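Local coordinates for MutT/nudix family protein (PDB 3GZ8) that acts as an ADP-ribose-dependent transcriptional regulator of NAD metabolism, represented here by its NUDIX domain with bound ADP-ribose, at residues T24-L29 with S104-Y109; H47-L52 with L141-L146; E88-V93 with E150-R155. All coordinates share one frame; numbering follows the deposited sequence.

Interaction 1: T24-L29 with S104-Y109; sequences TVDAVL and SVTVCY. With APR (adenosine-5-diphosphoribose), chain E.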
loop_
_atom_site.group_PDB
_atom_site.type_symbol
_atom_site.label_atom_id
_atom_site.label_comp_id
_atom_site.label_asym_id
_atom_site.label_seq_id
_atom_site.Cartn_x
_atom_site.Cartn_y
_atom_site.Cartn_z
ATOM N N THR A 24 -7.238 -1.479 2.168
ATOM C CA THR A 24 -8.219 -1.348 1.103
ATOM C C THR A 24 -7.554 -1.034 -0.220
ATOM O O THR A 24 -6.344 -0.764 -0.274
ATOM C CB THR A 24 -9.263 -0.250 1.422
ATOM O OG1 THR A 24 -8.608 0.990 1.698
ATOM C CG2 THR A 24 -10.131 -0.629 2.645
ATOM N N VAL A 25 -8.349 -1.103 -1.288
ATOM C CA VAL A 25 -7.943 -0.611 -2.599
ATOM C C VAL A 25 -8.975 0.394 -3.070
ATOM O O VAL A 25 -10.119 0.361 -2.602
ATOM C CB VAL A 25 -7.774 -1.737 -3.651
ATOM C CG1 VAL A 25 -6.784 -2.778 -3.178
ATOM C CG2 VAL A 25 -9.105 -2.375 -3.997
ATOM N N ASP A 26 -8.588 1.281 -3.980
ATOM C CA ASP A 26 -9.526 2.233 -4.584
ATOM C C ASP A 26 -9.141 2.372 -6.041
ATOM O O ASP A 26 -7.985 2.122 -6.391
ATOM C CB ASP A 26 -9.430 3.598 -3.908
ATOM C CG ASP A 26 -10.211 3.671 -2.612
ATOM O OD1 ASP A 26 -11.449 3.517 -2.643
ATOM O OD2 ASP A 26 -9.594 3.912 -1.565
ATOM N N ALA A 27 -10.079 2.760 -6.896
ATOM C CA ALA A 27 -9.735 2.975 -8.297
ATOM C C ALA A 27 -10.297 4.289 -8.766
ATOM O O ALA A 27 -11.456 4.625 -8.451
ATOM C CB ALA A 27 -10.243 1.845 -9.181
ATOM N N VAL A 28 -9.479 5.028 -9.522
ATOM C CA VAL A 28 -9.960 6.226 -10.220
ATOM C C VAL A 28 -9.938 5.960 -11.713
ATOM O O VAL A 28 -8.859 5.986 -12.353
ATOM C CB VAL A 28 -9.104 7.457 -9.905
ATOM C CG1 VAL A 28 -9.697 8.695 -10.535
ATOM C CG2 VAL A 28 -8.963 7.649 -8.395
ATOM N N LEU A 29 -11.120 5.725 -12.282
ATOM C CA LEU A 29 -11.205 5.463 -13.714
ATOM C C LEU A 29 -11.723 6.656 -14.486
ATOM O O LEU A 29 -12.781 7.205 -14.175
ATOM C CB LEU A 29 -12.057 4.237 -14.008
ATOM C CG LEU A 29 -11.662 2.877 -13.442
ATOM C CD1 LEU A 29 -12.542 1.831 -14.099
ATOM C CD2 LEU A 29 -10.142 2.562 -13.633
ATOM N N SER A 104 -5.490 3.363 8.716
ATOM C CA SER A 104 -6.013 2.898 7.443
ATOM C C SER A 104 -5.018 3.028 6.314
ATOM O O SER A 104 -4.391 4.068 6.188
ATOM C CB SER A 104 -7.244 3.720 7.100
ATOM O OG SER A 104 -7.495 3.717 5.705
ATOM N N VAL A 105 -4.909 1.989 5.486
ATOM C CA VAL A 105 -4.088 2.025 4.283
ATOM C C VAL A 105 -4.932 1.744 3.042
ATOM O O VAL A 105 -5.622 0.731 2.965
ATOM C CB VAL A 105 -2.924 0.984 4.324
ATOM C CG1 VAL A 105 -2.183 0.990 2.996
ATOM C CG2 VAL A 105 -1.935 1.264 5.459
ATOM N N THR A 106 -4.882 2.625 2.057
ATOM C CA THR A 106 -5.536 2.304 0.788
ATOM C C THR A 106 -4.536 2.379 -0.363
ATOM O O THR A 106 -3.703 3.288 -0.442
ATOM C CB THR A 106 -6.777 3.206 0.479
ATOM O OG1 THR A 106 -7.614 2.569 -0.497
ATOM C CG2 THR A 106 -6.357 4.578 -0.056
ATOM N N VAL A 107 -4.643 1.406 -1.253
ATOM C CA VAL A 107 -3.795 1.350 -2.432
ATOM C C VAL A 107 -4.640 1.826 -3.605
ATOM O O VAL A 107 -5.546 1.133 -4.023
ATOM C CB VAL A 107 -3.288 -0.100 -2.648
ATOM C CG1 VAL A 107 -2.297 -0.166 -3.779
ATOM C CG2 VAL A 107 -2.662 -0.634 -1.354
ATOM N N CYS A 108 -4.356 3.011 -4.133
ATOM C CA CYS A 108 -5.183 3.540 -5.208
ATOM C C CYS A 108 -4.637 3.195 -6.583
ATOM O O CYS A 108 -3.436 3.257 -6.818
ATOM C CB CYS A 108 -5.365 5.066 -5.065
ATOM S SG CYS A 108 -6.773 5.765 -6.046
ATOM N N TYR A 109 -5.540 2.857 -7.494
ATOM C CA TYR A 109 -5.212 2.561 -8.861
ATOM C C TYR A 109 -5.914 3.537 -9.789
ATOM O O TYR A 109 -6.834 4.249 -9.372
ATOM C CB TYR A 109 -5.677 1.160 -9.190
ATOM C CG TYR A 109 -4.838 0.086 -8.559
ATOM C CD1 TYR A 109 -3.809 -0.534 -9.271
ATOM C CD2 TYR A 109 -5.057 -0.305 -7.234
ATOM C CE1 TYR A 109 -3.028 -1.530 -8.683
ATOM C CE2 TYR A 109 -4.289 -1.307 -6.644
ATOM C CZ TYR A 109 -3.288 -1.900 -7.357
ATOM O OH TYR A 109 -2.539 -2.857 -6.735
HETATM N N1 APR E . -12.015 -6.043 6.703
HETATM C C2 APR E . -12.698 -6.803 5.814
HETATM N N3 APR E . -14.005 -6.624 5.550
HETATM C C4 APR E . -14.704 -5.630 6.175
HETATM C C5 APR E . -14.010 -4.758 7.138
HETATM C C6 APR E . -12.592 -5.021 7.393
HETATM N N6 APR E . -11.907 -4.252 8.285
HETATM N N7 APR E . -14.905 -3.880 7.603
HETATM C C8 APR E . -16.084 -4.147 6.981
HETATM N N9 APR E . -15.966 -5.199 6.146
HETATM C "C1'" APR E . -17.038 -5.767 5.313
HETATM C "C2'" APR E . -18.385 -5.699 6.020
HETATM O "O2'" APR E . -19.166 -6.834 5.610
HETATM C "C3'" APR E . -19.047 -4.460 5.463
HETATM O "O3'" APR E . -20.471 -4.580 5.446
HETATM O "O4'" APR E . -17.170 -4.993 4.126
HETATM C "C4'" APR E . -18.461 -4.397 4.060
HETATM C "C5'" APR E . -18.233 -2.993 3.564
HETATM O "O5'" APR E . -17.871 -3.128 2.186
HETATM P PA APR E . -17.725 -1.784 1.324
HETATM O O1A APR E . -18.964 -0.914 1.497
HETATM O O2A APR E . -17.289 -2.211 -0.038
HETATM O O3A APR E . -16.470 -1.203 2.168
HETATM P PB APR E . -16.163 0.367 2.301
HETATM O O1B APR E . -16.912 0.906 3.473
HETATM O O2B APR E . -16.324 0.885 0.903
HETATM O O5D APR E . -14.623 0.472 2.772
HETATM C C5D APR E . -13.594 0.608 1.784
HETATM O O4D APR E . -12.582 2.470 2.932
HETATM O O1D APR E . -10.656 3.558 3.692
HETATM C C1D APR E . -11.689 3.547 2.703
HETATM O O2D APR E . -10.956 4.576 0.662
HETATM C C2D APR E . -11.151 3.304 1.306
HETATM O O3D APR E . -12.914 3.114 -0.413
HETATM C C3D APR E . -12.189 2.417 0.612
HETATM C C4D APR E . -13.193 2.076 1.705
#

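Interaction 2: H47-L52 with L141-L146; sequences HPFLGL and LAFDHL. With APR (adenosine-5-diphosphoribose), chain E.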
loop_
_atom_site.group_PDB
_atom_site.type_symbol
_atom_site.label_atom_id
_atom_site.label_comp_id
_atom_site.label_asym_id
_atom_site.label_seq_id
_atom_site.Cartn_x
_atom_site.Cartn_y
_atom_site.Cartn_z
ATOM N N HIS A 47 -22.038 2.626 5.829
ATOM C CA HIS A 47 -21.319 3.617 6.589
ATOM C C HIS A 47 -19.823 3.338 6.444
ATOM O O HIS A 47 -19.430 2.242 6.022
ATOM C CB HIS A 47 -21.692 3.479 8.053
ATOM C CG HIS A 47 -23.088 3.909 8.377
ATOM N ND1 HIS A 47 -24.030 3.047 8.908
ATOM C CD2 HIS A 47 -23.693 5.114 8.280
ATOM C CE1 HIS A 47 -25.156 3.706 9.119
ATOM N NE2 HIS A 47 -24.981 4.958 8.736
ATOM N N PRO A 48 -18.966 4.324 6.755
ATOM C CA PRO A 48 -19.230 5.747 6.939
ATOM C C PRO A 48 -19.573 6.363 5.575
ATOM O O PRO A 48 -19.480 5.669 4.515
ATOM C CB PRO A 48 -17.889 6.306 7.424
ATOM C CG PRO A 48 -17.023 5.180 7.688
ATOM C CD PRO A 48 -17.549 3.994 6.943
ATOM N N PHE A 49 -19.963 7.637 5.588
ATOM C CA PHE A 49 -20.324 8.347 4.370
ATOM C C PHE A 49 -21.444 7.621 3.627
ATOM O O PHE A 49 -21.440 7.535 2.399
ATOM C CB PHE A 49 -19.085 8.612 3.478
ATOM C CG PHE A 49 -17.940 9.255 4.222
ATOM C CD1 PHE A 49 -17.920 10.636 4.458
ATOM C CD2 PHE A 49 -16.913 8.485 4.751
ATOM C CE1 PHE A 49 -16.866 11.232 5.188
ATOM C CE2 PHE A 49 -15.870 9.075 5.489
ATOM C CZ PHE A 49 -15.845 10.440 5.701
ATOM N N LEU A 50 -22.407 7.104 4.379
ATOM C CA LEU A 50 -23.580 6.466 3.796
ATOM C C LEU A 50 -24.332 7.501 3.020
ATOM O O LEU A 50 -24.583 8.588 3.534
ATOM C CB LEU A 50 -24.500 5.886 4.881
ATOM C CG LEU A 50 -25.435 4.768 4.408
ATOM C CD1 LEU A 50 -25.864 3.876 5.578
ATOM C CD2 LEU A 50 -26.663 5.295 3.661
ATOM N N GLY A 51 -24.670 7.159 1.777
ATOM C CA GLY A 51 -25.462 8.021 0.897
ATOM C C GLY A 51 -24.644 8.891 -0.040
ATOM O O GLY A 51 -25.141 9.324 -1.074
ATOM N N LEU A 52 -23.397 9.151 0.335
ATOM C CA LEU A 52 -22.424 9.915 -0.479
ATOM C C LEU A 52 -21.828 9.168 -1.661
ATOM O O LEU A 52 -21.698 7.949 -1.653
ATOM C CB LEU A 52 -21.248 10.393 0.389
ATOM C CG LEU A 52 -21.469 11.608 1.284
ATOM C CD1 LEU A 52 -22.539 11.317 2.310
ATOM C CD2 LEU A 52 -20.151 11.978 1.968
ATOM N N LEU A 141 -17.332 14.210 -1.229
ATOM C CA LEU A 141 -17.034 12.811 -1.525
ATOM C C LEU A 141 -16.530 12.088 -0.281
ATOM O O LEU A 141 -16.011 12.702 0.649
ATOM C CB LEU A 141 -16.034 12.676 -2.679
ATOM C CG LEU A 141 -16.396 13.405 -3.991
ATOM C CD1 LEU A 141 -15.204 13.497 -4.890
ATOM C CD2 LEU A 141 -17.542 12.763 -4.754
ATOM N N ALA A 142 -16.712 10.774 -0.274
ATOM C CA ALA A 142 -16.366 9.937 0.850
ATOM C C ALA A 142 -14.877 10.000 1.127
ATOM O O ALA A 142 -14.086 10.208 0.195
ATOM C CB ALA A 142 -16.773 8.537 0.562
ATOM N N PHE A 143 -14.510 9.806 2.400
ATOM C CA PHE A 143 -13.123 9.790 2.843
ATOM C C PHE A 143 -12.339 10.892 2.146
ATOM O O PHE A 143 -12.832 12.015 1.988
ATOM C CB PHE A 143 -12.479 8.420 2.584
ATOM C CG PHE A 143 -13.349 7.257 2.974
ATOM C CD1 PHE A 143 -13.298 6.739 4.262
ATOM C CD2 PHE A 143 -14.240 6.692 2.054
ATOM C CE1 PHE A 143 -14.085 5.686 4.624
ATOM C CE2 PHE A 143 -15.056 5.632 2.406
ATOM C CZ PHE A 143 -14.966 5.113 3.700
ATOM N N ASP A 144 -11.131 10.557 1.702
ATOM C CA ASP A 144 -10.232 11.499 1.034
ATOM C C ASP A 144 -10.253 11.280 -0.464
ATOM O O ASP A 144 -9.244 11.527 -1.146
ATOM C CB ASP A 144 -8.789 11.307 1.560
ATOM C CG ASP A 144 -8.266 9.828 1.404
ATOM O OD1 ASP A 144 -9.013 8.944 0.877
ATOM O OD2 ASP A 144 -7.102 9.560 1.817
ATOM N N HIS A 145 -11.384 10.803 -0.984
ATOM C CA HIS A 145 -11.466 10.409 -2.392
ATOM C C HIS A 145 -11.328 11.590 -3.339
ATOM O O HIS A 145 -11.020 11.410 -4.515
ATOM C CB HIS A 145 -12.744 9.616 -2.690
ATOM C CG HIS A 145 -12.770 8.250 -2.071
ATOM N ND1 HIS A 145 -13.748 7.318 -2.359
ATOM C CD2 HIS A 145 -11.926 7.656 -1.188
ATOM C CE1 HIS A 145 -13.515 6.220 -1.658
ATOM N NE2 HIS A 145 -12.417 6.399 -0.941
ATOM N N LEU A 146 -11.552 12.801 -2.840
ATOM C CA LEU A 146 -11.289 13.989 -3.648
ATOM C C LEU A 146 -9.785 14.131 -3.890
ATOM O O LEU A 146 -9.384 14.418 -5.021
ATOM C CB LEU A 146 -11.889 15.272 -3.036
ATOM C CG LEU A 146 -11.592 16.635 -3.705
ATOM C CD1 LEU A 146 -12.127 16.724 -5.143
ATOM C CD2 LEU A 146 -12.137 17.807 -2.867
HETATM N N1 APR E . -12.015 -6.043 6.703
HETATM C C2 APR E . -12.698 -6.803 5.814
HETATM N N3 APR E . -14.005 -6.624 5.550
HETATM C C4 APR E . -14.704 -5.630 6.175
HETATM C C5 APR E . -14.010 -4.758 7.138
HETATM C C6 APR E . -12.592 -5.021 7.393
HETATM N N6 APR E . -11.907 -4.252 8.285
HETATM N N7 APR E . -14.905 -3.880 7.603
HETATM C C8 APR E . -16.084 -4.147 6.981
HETATM N N9 APR E . -15.966 -5.199 6.146
HETATM C "C1'" APR E . -17.038 -5.767 5.313
HETATM C "C2'" APR E . -18.385 -5.699 6.020
HETATM O "O2'" APR E . -19.166 -6.834 5.610
HETATM C "C3'" APR E . -19.047 -4.460 5.463
HETATM O "O3'" APR E . -20.471 -4.580 5.446
HETATM O "O4'" APR E . -17.170 -4.993 4.126
HETATM C "C4'" APR E . -18.461 -4.397 4.060
HETATM C "C5'" APR E . -18.233 -2.993 3.564
HETATM O "O5'" APR E . -17.871 -3.128 2.186
HETATM P PA APR E . -17.725 -1.784 1.324
HETATM O O1A APR E . -18.964 -0.914 1.497
HETATM O O2A APR E . -17.289 -2.211 -0.038
HETATM O O3A APR E . -16.470 -1.203 2.168
HETATM P PB APR E . -16.163 0.367 2.301
HETATM O O1B APR E . -16.912 0.906 3.473
HETATM O O2B APR E . -16.324 0.885 0.903
HETATM O O5D APR E . -14.623 0.472 2.772
HETATM C C5D APR E . -13.594 0.608 1.784
HETATM O O4D APR E . -12.582 2.470 2.932
HETATM O O1D APR E . -10.656 3.558 3.692
HETATM C C1D APR E . -11.689 3.547 2.703
HETATM O O2D APR E . -10.956 4.576 0.662
HETATM C C2D APR E . -11.151 3.304 1.306
HETATM O O3D APR E . -12.914 3.114 -0.413
HETATM C C3D APR E . -12.189 2.417 0.612
HETATM C C4D APR E . -13.193 2.076 1.705
#

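Interaction 3: E88-V93 with E150-R155; sequences EQLCTV and EQARER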
loop_
_atom_site.group_PDB
_atom_site.type_symbol
_atom_site.label_atom_id
_atom_site.label_comp_id
_atom_site.label_asym_id
_atom_site.label_seq_id
_atom_site.Cartn_x
_atom_site.Cartn_y
_atom_site.Cartn_z
ATOM N N GLU A 88 -3.367 0.577 -13.355
ATOM C CA GLU A 88 -2.036 0.924 -12.862
ATOM C C GLU A 88 -2.106 1.569 -11.498
ATOM O O GLU A 88 -3.044 2.305 -11.168
ATOM C CB GLU A 88 -1.205 1.764 -13.860
ATOM C CG GLU A 88 -1.535 3.226 -13.902
ATOM C CD GLU A 88 -0.583 4.035 -14.797
ATOM O OE1 GLU A 88 -0.334 5.227 -14.494
ATOM O OE2 GLU A 88 -0.079 3.489 -15.798
ATOM N N GLN A 89 -1.105 1.248 -10.704
ATOM C CA GLN A 89 -1.032 1.698 -9.351
ATOM C C GLN A 89 -0.764 3.158 -9.397
ATOM O O GLN A 89 0.070 3.591 -10.176
ATOM C CB GLN A 89 0.105 0.984 -8.639
ATOM C CG GLN A 89 -0.160 0.826 -7.170
ATOM C CD GLN A 89 0.802 -0.101 -6.539
ATOM O OE1 GLN A 89 0.559 -1.304 -6.455
ATOM N NE2 GLN A 89 1.922 0.429 -6.121
ATOM N N LEU A 90 -1.505 3.922 -8.592
ATOM C CA LEU A 90 -1.378 5.376 -8.558
ATOM C C LEU A 90 -0.555 5.828 -7.348
ATOM O O LEU A 90 0.486 6.444 -7.510
ATOM C CB LEU A 90 -2.751 6.042 -8.546
ATOM C CG LEU A 90 -2.791 7.574 -8.396
ATOM C CD1 LEU A 90 -2.087 8.319 -9.525
ATOM C CD2 LEU A 90 -4.200 7.994 -8.334
ATOM N N CYS A 91 -1.032 5.528 -6.148
ATOM C CA CYS A 91 -0.335 5.861 -4.929
ATOM C C CYS A 91 -1.019 5.108 -3.794
ATOM O O CYS A 91 -2.184 4.662 -3.934
ATOM C CB CYS A 91 -0.424 7.360 -4.650
ATOM S SG CYS A 91 -2.114 7.834 -4.376
ATOM N N THR A 92 -0.297 4.990 -2.679
ATOM C CA THR A 92 -0.777 4.368 -1.475
ATOM C C THR A 92 -0.846 5.441 -0.383
ATOM O O THR A 92 0.142 6.103 -0.081
ATOM C CB THR A 92 0.140 3.205 -1.092
ATOM O OG1 THR A 92 0.073 2.207 -2.126
ATOM C CG2 THR A 92 -0.259 2.578 0.255
ATOM N N VAL A 93 -2.035 5.651 0.159
ATOM C CA VAL A 93 -2.215 6.602 1.242
ATOM C C VAL A 93 -2.491 5.831 2.540
ATOM O O VAL A 93 -3.370 4.972 2.586
ATOM C CB VAL A 93 -3.341 7.633 0.953
ATOM C CG1 VAL A 93 -3.457 8.650 2.122
ATOM C CG2 VAL A 93 -3.078 8.387 -0.393
ATOM N N GLU A 150 -7.791 14.027 -7.409
ATOM C CA GLU A 150 -6.893 15.128 -7.761
ATOM C C GLU A 150 -5.543 14.572 -8.153
ATOM O O GLU A 150 -5.019 14.941 -9.193
ATOM C CB GLU A 150 -6.739 16.148 -6.619
ATOM C CG GLU A 150 -7.831 17.223 -6.604
ATOM C CD GLU A 150 -8.069 17.849 -5.213
ATOM O OE1 GLU A 150 -9.030 18.653 -5.092
ATOM O OE2 GLU A 150 -7.305 17.549 -4.245
ATOM N N GLN A 151 -5.003 13.657 -7.344
ATOM C CA GLN A 151 -3.764 12.967 -7.700
ATOM C C GLN A 151 -3.867 12.229 -9.028
ATOM O O GLN A 151 -2.942 12.292 -9.842
ATOM C CB GLN A 151 -3.303 12.011 -6.598
ATOM C CG GLN A 151 -2.344 12.642 -5.574
ATOM C CD GLN A 151 -1.381 11.631 -4.977
ATOM O OE1 GLN A 151 -0.477 11.110 -5.671
ATOM N NE2 GLN A 151 -1.557 11.348 -3.681
ATOM N N ALA A 152 -4.981 11.548 -9.266
ATOM C CA ALA A 152 -5.134 10.792 -10.503
ATOM C C ALA A 152 -5.178 11.709 -11.743
ATOM O O ALA A 152 -4.680 11.333 -12.809
ATOM C CB ALA A 152 -6.360 9.889 -10.434
ATOM N N ARG A 153 -5.759 12.904 -11.584
ATOM C CA ARG A 153 -5.843 13.894 -12.659
ATOM C C ARG A 153 -4.471 14.469 -13.019
ATOM O O ARG A 153 -4.208 14.750 -14.184
ATOM C CB ARG A 153 -6.807 15.022 -12.301
ATOM C CG ARG A 153 -7.022 16.028 -13.441
ATOM C CD ARG A 153 -7.171 17.457 -12.948
ATOM N NE ARG A 153 -6.336 17.706 -11.767
ATOM C CZ ARG A 153 -6.768 18.206 -10.605
ATOM N NH1 ARG A 153 -8.051 18.562 -10.438
ATOM N NH2 ARG A 153 -5.894 18.372 -9.609
ATOM N N GLU A 154 -3.601 14.628 -12.030
ATOM C CA GLU A 154 -2.244 15.062 -12.292
ATOM C C GLU A 154 -1.491 14.007 -13.109
ATOM O O GLU A 154 -0.704 14.349 -13.992
ATOM C CB GLU A 154 -1.520 15.446 -10.991
ATOM C CG GLU A 154 -1.744 16.939 -10.592
ATOM C CD GLU A 154 -1.515 17.256 -9.082
ATOM O OE1 GLU A 154 -0.546 16.719 -8.464
ATOM O OE2 GLU A 154 -2.319 18.067 -8.523
ATOM N N ARG A 155 -1.771 12.734 -12.843
ATOM C CA ARG A 155 -1.177 11.625 -13.601
ATOM C C ARG A 155 -1.619 11.618 -15.070
ATOM O O ARG A 155 -0.868 11.151 -15.929
ATOM C CB ARG A 155 -1.457 10.273 -12.909
ATOM C CG ARG A 155 -0.869 9.013 -13.558
ATOM C CD ARG A 155 0.651 8.891 -13.438
ATOM N NE ARG A 155 1.120 8.700 -12.061
ATOM C CZ ARG A 155 1.231 7.520 -11.430
ATOM N NH1 ARG A 155 1.661 7.497 -10.172
ATOM N NH2 ARG A 155 0.902 6.371 -12.030
#

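Interaction 1: T24-L29 with S104-Y109
The Tyr109 ring turns its edge to the Asp26 carbonyl, with Asp26 O near the ring plane and 3.9 Å from Tyr109 CD2, while Thr106 OG1 reaches the flat carboxylate of Asp26 from above its plane. Both contacts join parallel neighbours in the mixed sheet of the NUDIX fold, strands 22-33 and 104-113. The register Thr24-Thr106, Val25-Val107, Asp26-Cys108, Ala27-Tyr109 is the evidence for the pairing, and the short strand axes are twisted by 32°. Backbone bonds alternate along it, from Thr24 N to Val105 O, through Val107 N to Thr24 O, to Val28 N and Tyr109 O.

Side chains separate by face. Val25, Ala27, Val107 and Tyr109 lie on one, where Val25 and Tyr109 meet Leu68 of helix 68-80. Thr24, Asp26, Thr106 and Cys108 lie on the other; there Asp26 and Cys108 pack on Leu148 of helix 145-156, and the sulfur of Cys108 touches Val28 CG2 at 3.7 Å.

The polar end of this second face forms part of the ADP-ribose pocket. Thr106 OG1, anti to its own backbone N (chi1 -160°), is swung across to Asp26 and donates to OD2 at 2.6 Å; it also lies 2.9 Å from Thr24 OG1. Thr24 CG2 meets C5D of the ligand at 3.8 Å. Thr106 is thus a second-shell residue that probably helps limit rotation of a carboxylate that binds the terminal ribose with both oxygens: APR O3D donates to Asp26 OD1 at 2.7 Å and APR O2D to Asp26 OD2 at 2.7 Å.

Interaction 2: H47-L52 with L141-L146
Phe49 and Ala142 bring their CA atoms within 5.5 Å where two reverse turns meet, a type II turn from Phe49 to Leu52 and a type II' turn from Ala142 to His145, the first following a cis peptide bond before Pro48. Backbone and rings then pack in succession. Ala142 CA and the amide N of Phe143 both lie over one face of the Phe49 ring; Phe143 N sits above the ring centre, 3.5 Å from Phe49 CE2, and Ala142 CA makes a CH-pi contact nearer the rim. Ala142 CB also touches Phe49 CB at 3.7 Å.

Phe49 in turn presents an edge to the face of Phe143. The centroids are 4.8 Å apart and the planes inclined at 57°, an edge-to-face pair short of perpendicular, with Phe49 CE2 3.7 Å from Phe143 CD1. On the opposite face of Phe143 lies the terminal ribose of ADP-ribose: its C1D is above the ring centre, 3.7 Å from Phe143 CE1. Phe143 is therefore held between protein and sugar, and Phe49 supports it from behind.

The type II' turn also delivers His145, at the start of helix 145-156, to the same sugar. His145 NE2 donates in the ring plane to APR O2D at 2.8 Å, nearly straight at 169°; on the other ring nitrogen, His145 ND1 is bonded to Leu55 N, which fixes the imidazole's rotation. Tyr9 of the second subunit meets the ring of His47. Two loops, one carrying Phe143, whose ring face packs on the ribose, and the other carrying Phe49 behind it, thus build one wall of the ADP-ribose pocket in this NUDIX domain.

Interaction 3: E88-V93 with E150-R155
Leu90 supplies the close packing against helix 150-155. Its CD2 presses on Ala152 CB at 3.6 Å, while its other methyl, CD1, lies over the centre of the Arg155 guanidinium, 3.9 Å from Arg155 CZ. The leucine thereby fills the corner between the helix surface and the arginine's flat head.

Toward solvent the contact is looser and polar. Arg155 is exposed, and bends at chi2 (71°) and chi3 (66°) to fold its head back over Leu90. From there Arg155 NH2 forms a salt bridge with Glu88 OE1 at 3.0 Å; the acid lies near the guanidinium plane, but the carboxylate is met from above its own plane, the two planes being 55° apart. A weak bond joins Arg155 NH2 to Gln89 O at 3.4 Å. With an alanine here in place of Glu88, the Arg155 guanidinium loses its carboxylate and would probably be freer to swing off Leu90. Exposed Gln151 lays its amide against Cys91, with Gln151 NE2 3.6 Å from Cys91 SG.

Leu90 and Cys91 form a classic beta bulge opposite Cys108 of strand 104-113. Helix 145-156 runs roughly antiparallel to strand 88-95 on one face of the sheet, with Ala152 also resting on Val28 and Phe30 of strand 22-33.

The three contacts share one NUDIX domain, and each pair of them alternates along the chain: 24-29, 47-52, 88-93, 104-109, 141-146, 150-155. Interactions 1 and 3 have centres about 9 Å apart and use one sheet, in which strand 104-113 pairs parallel with 22-33 and antiparallel with 88-95. Interactions 2 and 3, centres about 18 Å apart, lie toward opposite ends of helix 145-156, and Asp144 packs on Val93 between them. Between interactions 1 and 2, centres about 13 Å apart, Asp26 packs on His145, and both contacts touch ADP-ribose. The helix thus connects the ligand pocket at its start to sheet packing at its end, and all three contacts also reach the second subunit.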